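Local coordinates for lyase/mutase (Burkholderia cenocepacia, PDB 4LSB), which is a lyase/mutase of the phosphoenolpyruvate phosphomutase family, with a TIM-barrel fold and a bound magnesium ion, at residues A59-A62 / F63-Q67; R44-M48 / A49-A53. All coordinates share one frame; numbering follows the deposited sequence.

Contact 1. Residues A59-A62 / F63-Q67; sequences AGYA and FSKGQ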
ATOM      1  N   ALA B  59     -11.303   1.926  -5.418  1.00 20.30           N
ATOM      2  CA  ALA B  59     -10.286   1.776  -6.455  1.00 20.40           C
ATOM      3  C   ALA B  59      -8.881   1.570  -5.906  1.00 21.99           C
ATOM      4  O   ALA B  59      -8.148   0.678  -6.384  1.00 20.27           O
ATOM      5  CB  ALA B  59     -10.247   2.986  -7.355  1.00 21.76           C
ATOM      6  N   GLY B  60      -8.504   2.411  -4.932  1.00 20.28           N
ATOM      7  CA  GLY B  60      -7.182   2.301  -4.277  1.00 20.11           C
ATOM      8  C   GLY B  60      -7.023   0.978  -3.574  1.00 19.79           C
ATOM      9  O   GLY B  60      -5.972   0.295  -3.643  1.00 18.68           O
ATOM     10  N   TYR B  61      -8.107   0.562  -2.920  1.00 19.49           N
ATOM     11  CA  TYR B  61      -8.119  -0.703  -2.236  1.00 20.62           C
ATOM     12  C   TYR B  61      -7.898  -1.848  -3.192  1.00 20.55           C
ATOM     13  O   TYR B  61      -7.096  -2.726  -2.907  1.00 20.04           O
ATOM     14  CB  TYR B  61      -9.437  -0.908  -1.458  1.00 22.74           C
ATOM     15  CG  TYR B  61      -9.566  -2.271  -0.781  1.00 24.19           C
ATOM     16  CD1 TYR B  61      -9.047  -2.485   0.470  1.00 25.38           C
ATOM     17  CD2 TYR B  61     -10.206  -3.340  -1.419  1.00 27.44           C
ATOM     18  CE1 TYR B  61      -9.155  -3.717   1.099  1.00 26.87           C
ATOM     19  CE2 TYR B  61     -10.302  -4.588  -0.810  1.00 27.87           C
ATOM     20  CZ  TYR B  61      -9.781  -4.763   0.458  1.00 29.67           C
ATOM     21  OH  TYR B  61      -9.892  -5.995   1.100  1.00 32.08           O
ATOM     22  N   ALA B  62      -8.620  -1.828  -4.309  1.00 20.54           N
ATOM     23  CA  ALA B  62      -8.505  -2.838  -5.329  1.00 20.27           C
ATOM     24  C   ALA B  62      -7.101  -2.893  -5.872  1.00 20.18           C
ATOM     25  O   ALA B  62      -6.561  -3.981  -5.945  1.00 19.70           O
ATOM     26  CB  ALA B  62      -9.501  -2.592  -6.445  1.00 20.02           C
ATOM     27  N   PHE B  63      -6.513  -1.752  -6.258  1.00 19.64           N
ATOM     28  CA  PHE B  63      -5.154  -1.739  -6.785  1.00 19.21           C
ATOM     29  C   PHE B  63      -4.163  -2.380  -5.809  1.00 18.92           C
ATOM     30  O   PHE B  63      -3.275  -3.141  -6.251  1.00 19.19           O
ATOM     31  CB  PHE B  63      -4.671  -0.322  -7.164  1.00 19.55           C
ATOM     32  CG  PHE B  63      -5.599   0.410  -8.102  1.00 20.74           C
ATOM     33  CD1 PHE B  63      -6.404  -0.292  -9.001  1.00 21.09           C
ATOM     34  CD2 PHE B  63      -5.665   1.788  -8.085  1.00 21.11           C
ATOM     35  CE1 PHE B  63      -7.258   0.402  -9.841  1.00 22.38           C
ATOM     36  CE2 PHE B  63      -6.530   2.477  -8.890  1.00 22.33           C
ATOM     37  CZ  PHE B  63      -7.329   1.759  -9.787  1.00 22.53           C
ATOM     38  N   SER B  64      -4.345  -2.157  -4.514  1.00 19.46           N
ATOM     39  CA  SER B  64      -3.458  -2.784  -3.519  1.00 20.23           C
ATOM     40  C   SER B  64      -3.556  -4.296  -3.568  1.00 20.82           C
ATOM     41  O   SER B  64      -2.585  -5.002  -3.295  1.00 18.94           O
ATOM     42  CB  SER B  64      -3.704  -2.262  -2.087  1.00 20.86           C
ATOM     43  OG  SER B  64      -4.853  -2.854  -1.469  1.00 21.19           O
ATOM     44  N   LYS B  65      -4.745  -4.806  -3.895  1.00 20.11           N
ATOM     45  CA  LYS B  65      -4.949  -6.239  -3.996  1.00 22.36           C
ATOM     46  C   LYS B  65      -4.628  -6.814  -5.390  1.00 21.21           C
ATOM     47  O   LYS B  65      -4.867  -7.983  -5.604  1.00 21.83           O
ATOM     48  CB  LYS B  65      -6.403  -6.585  -3.670  1.00 23.38           C
ATOM     49  CG  LYS B  65      -6.845  -6.193  -2.289  1.00 26.23           C
ATOM     50  CD  LYS B  65      -6.157  -6.977  -1.205  1.00 29.52           C
ATOM     51  CE  LYS B  65      -6.559  -6.484   0.182  1.00 32.44           C
ATOM     52  NZ  LYS B  65      -5.406  -6.475   1.158  1.00 31.71           N
ATOM     53  N   GLY B  66      -4.147  -5.982  -6.307  1.00 20.24           N
ATOM     54  CA  GLY B  66      -3.797  -6.414  -7.649  1.00 21.76           C
ATOM     55  C   GLY B  66      -5.033  -6.640  -8.526  1.00 23.56           C
ATOM     56  O   GLY B  66      -4.983  -7.442  -9.456  1.00 24.24           O
ATOM     57  N   GLN B  67      -6.118  -5.931  -8.231  1.00 22.53           N
ATOM     58  CA  GLN B  67      -7.389  -6.120  -8.944  1.00 24.33           C
ATOM     59  C   GLN B  67      -7.851  -4.832  -9.554  1.00 24.21           C
ATOM     60  O   GLN B  67      -7.507  -3.743  -9.054  1.00 22.56           O
ATOM     61  CB  GLN B  67      -8.469  -6.588  -7.978  1.00 25.31           C
ATOM     62  CG  GLN B  67      -8.222  -7.938  -7.383  1.00 29.19           C
ATOM     63  CD  GLN B  67      -9.042  -8.103  -6.104  1.00 35.04           C
ATOM     64  OE1 GLN B  67      -9.582  -7.134  -5.579  1.00 43.21           O
ATOM     65  NE2 GLN B  67      -9.161  -9.312  -5.633  1.00 37.89           N
TER
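Y61 O takes two donors at the end of helix 58-64. The hydroxyl S64 OG donates to it at 2.7 Å, and K65 N reaches the same oxygen at 3.3 Å. S64 OG stands between its own backbone N and carbonyl carbon (chi1 79°), which turns the hydroxyl back along the helix to that carbonyl. With CG anti to the backbone N (chi1 176°), the Y61 ring comes alongside K65, whose chain passes obliquely over one face: K65 CG lies 4.1 Å above the plane, toward the rim, and K65 CE comes within 3.5 Å of Y61 OH. The F63 ring folds back against its own helix. A59 O sits over the centre of one face, 3.0 Å above the plane, while the same oxygen accepts a nearly straight bond from F63 N. A59 CB touches F63 CZ at 4.0 Å. The helix closes with a Schellman motif. G66 has positive phi, Q67 N bonds to A62 O at 3.0 Å, and G66 N bonds to F63 O. Around the helix, F63 packs on R247 and L250 of helix 244-263 and on I278 of the second subunit, and the Y61 ring meets H80 of helix 74-88.

Contact 2. Residues R44-M48 / A49-A53; sequences RLLAM and AGFEA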
ATOM      1  N   ARG B  44      -2.677   6.835   8.544  1.00 15.06           N
ATOM      2  CA  ARG B  44      -1.822   7.481   9.522  1.00 14.99           C
ATOM      3  C   ARG B  44      -1.140   8.758   9.019  1.00 15.41           C
ATOM      4  O   ARG B  44      -1.218   9.819   9.709  1.00 15.56           O
ATOM      5  CB  ARG B  44      -0.753   6.509  10.064  1.00 15.72           C
ATOM      6  CG  ARG B  44      -1.330   5.449  10.983  1.00 15.56           C
ATOM      7  CD  ARG B  44      -0.285   4.835  11.889  1.00 17.19           C
ATOM      8  NE  ARG B  44       0.075   5.756  12.967  1.00 16.94           N
ATOM      9  CZ  ARG B  44       1.040   5.543  13.855  1.00 17.57           C
ATOM     10  NH1 ARG B  44       1.696   4.410  13.886  1.00 17.98           N
ATOM     11  NH2 ARG B  44       1.279   6.455  14.780  1.00 19.48           N
ATOM     12  N   LEU B  45      -0.555   8.666   7.820  1.00 15.77           N
ATOM     13  CA  LEU B  45       0.207   9.772   7.270  1.00 15.91           C
ATOM     14  C   LEU B  45      -0.699  10.941   6.942  1.00 16.55           C
ATOM     15  O   LEU B  45      -0.350  12.087   7.163  1.00 16.68           O
ATOM     16  CB  LEU B  45       0.953   9.354   6.032  1.00 16.04           C
ATOM     17  CG  LEU B  45       2.092   8.343   6.340  1.00 17.07           C
ATOM     18  CD1 LEU B  45       2.609   7.763   5.041  1.00 18.78           C
ATOM     19  CD2 LEU B  45       3.226   9.008   7.147  1.00 18.30           C
ATOM     20  N   LEU B  46      -1.890  10.671   6.422  1.00 15.92           N
ATOM     21  CA  LEU B  46      -2.828  11.780   6.200  1.00 15.89           C
ATOM     22  C   LEU B  46      -3.286  12.473   7.485  1.00 16.94           C
ATOM     23  O   LEU B  46      -3.480  13.692   7.501  1.00 16.97           O
ATOM     24  CB  LEU B  46      -4.036  11.326   5.349  1.00 15.99           C
ATOM     25  CG  LEU B  46      -3.690  10.818   3.922  1.00 15.29           C
ATOM     26  CD1 LEU B  46      -4.863  10.084   3.331  1.00 15.33           C
ATOM     27  CD2 LEU B  46      -3.219  11.948   2.963  1.00 15.23           C
ATOM     28  N   ALA B  47      -3.468  11.739   8.574  1.00 17.10           N
ATOM     29  CA  ALA B  47      -3.808  12.395   9.830  1.00 18.16           C
ATOM     30  C   ALA B  47      -2.646  13.272  10.308  1.00 18.82           C
ATOM     31  O   ALA B  47      -2.817  14.406  10.733  1.00 17.27           O
ATOM     32  CB  ALA B  47      -4.153  11.384  10.893  1.00 18.57           C
ATOM     33  N   MET B  48      -1.463  12.709  10.232  1.00 18.90           N
ATOM     34  CA  MET B  48      -0.265  13.426  10.625  1.00 19.45           C
ATOM     35  C   MET B  48      -0.075  14.665   9.761  1.00 18.21           C
ATOM     36  O   MET B  48       0.432  15.661  10.266  1.00 21.76           O
ATOM     37  CB  MET B  48       0.966  12.536  10.538  1.00 19.32           C
ATOM     38  CG  MET B  48       1.026  11.415  11.557  1.00 20.37           C
ATOM     39  SD  MET B  48       2.366  10.293  11.094  1.00 22.11           S
ATOM     40  CE  MET B  48       2.169   9.092  12.420  1.00 21.79           C
ATOM     41  N   ALA B  49      -0.484  14.615   8.497  1.00 18.52           N
ATOM     42  CA  ALA B  49      -0.443  15.778   7.588  1.00 19.02           C
ATOM     43  C   ALA B  49      -1.443  16.918   7.964  1.00 19.90           C
ATOM     44  O   ALA B  49      -1.382  18.026   7.421  1.00 22.33           O
ATOM     45  CB  ALA B  49      -0.718  15.366   6.158  1.00 18.88           C
ATOM     46  N   GLY B  50      -2.398  16.626   8.814  1.00 18.98           N
ATOM     47  CA  GLY B  50      -3.369  17.634   9.206  1.00 18.97           C
ATOM     48  C   GLY B  50      -4.744  17.523   8.592  1.00 18.27           C
ATOM     49  O   GLY B  50      -5.579  18.370   8.850  1.00 19.15           O
ATOM     50  N   PHE B  51      -5.025  16.461   7.835  1.00 17.97           N
ATOM     51  CA  PHE B  51      -6.385  16.306   7.270  1.00 18.50           C
ATOM     52  C   PHE B  51      -7.354  16.009   8.404  1.00 19.57           C
ATOM     53  O   PHE B  51      -6.935  15.538   9.499  1.00 20.29           O
ATOM     54  CB  PHE B  51      -6.420  15.288   6.153  1.00 18.40           C
ATOM     55  CG  PHE B  51      -5.739  15.756   4.919  1.00 18.17           C
ATOM     56  CD1 PHE B  51      -6.363  16.652   4.073  1.00 17.42           C
ATOM     57  CD2 PHE B  51      -4.449  15.319   4.623  1.00 17.86           C
ATOM     58  CE1 PHE B  51      -5.723  17.087   2.906  1.00 18.62           C
ATOM     59  CE2 PHE B  51      -3.792  15.798   3.484  1.00 18.26           C
ATOM     60  CZ  PHE B  51      -4.446  16.680   2.623  1.00 18.58           C
ATOM     61  N   GLU B  52      -8.615  16.390   8.193  1.00 18.63           N
ATOM     62  CA  GLU B  52      -9.624  16.316   9.266  1.00 18.53           C
ATOM     63  C   GLU B  52     -10.629  15.173   9.107  1.00 17.26           C
ATOM     64  O   GLU B  52     -11.449  14.937  10.001  1.00 18.58           O
ATOM     65  CB  GLU B  52     -10.356  17.640   9.370  1.00 18.51           C
ATOM     66  CG  GLU B  52      -9.515  18.708  10.068  1.00 19.08           C
ATOM     67  CD  GLU B  52     -10.191  20.059  10.003  1.00 21.36           C
ATOM     68  OE1 GLU B  52     -10.914  20.386  10.956  1.00 22.86           O
ATOM     69  OE2 GLU B  52     -10.055  20.775   9.015  1.00 20.60           O
ATOM     70  N   ALA B  53     -10.544  14.480   7.991  1.00 16.87           N
ATOM     71  CA  ALA B  53     -11.396  13.333   7.712  1.00 16.32           C
ATOM     72  C   ALA B  53     -10.712  12.529   6.675  1.00 16.91           C
ATOM     73  O   ALA B  53      -9.835  13.048   5.977  1.00 17.17           O
ATOM     74  CB  ALA B  53     -12.716  13.825   7.188  1.00 16.32           C
TER
HETATM   75  O   HOH W   1      -5.253  15.334  11.462  1.00 27.02           O
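A47 O is gripped by two groups at the end of helix 40-48. G50 N donates to it at 3.0 Å from above the carbonyl plane, and a water donates at 2.7 Å. The same water donates to F51 O at 2.6 Å, so it bridges the last helical turn to the chain that leaves it. One residue back, L46 O accepts from F51 N at 3.2 Å. This oxygen also lies at the edge of the F51 ring, in its plane, 3.4 Å from F51 CD2. F51 carries its ring beside the backbone N (chi1 -71°), which brings that edge to L46. There L46 CD2 meets F51 CE2 at 3.9 Å, the two side chains crossing at a slant. A49 N keeps an ordinary helical bond to L45 O, and A49 CB rests 3.4 Å from the same oxygen. Beyond the pair, F51 also packs on I33 and P35, and its ring makes a cation-pi contact with R261 of the second subunit. G50 leaves the helix with positive phi. The bonds of G50 N and F51 N into the last turn complete a Schellman motif, with L46-F51 as the apolar pair that often accompanies it.

Overall arrangement
From the N terminus, contact 2 comes first. It ends helix 40-48 and turns the chain into the loop that leads to strand 54-55. Contact 1 opens soon after that strand, near the start of helix 58-64, and runs through its C-terminal end, where the chain leaves for the loop before helix 74-88. The two follow in series, neither nesting nor crossing, and their nearest atoms are about 11 Å apart. Each includes the C-terminal end of a helix in the early part of the TIM-barrel fold. Both also face the second subunit. R44 NH1, in contact 2 of one copy, bonds to G66 O, in contact 1 of the other.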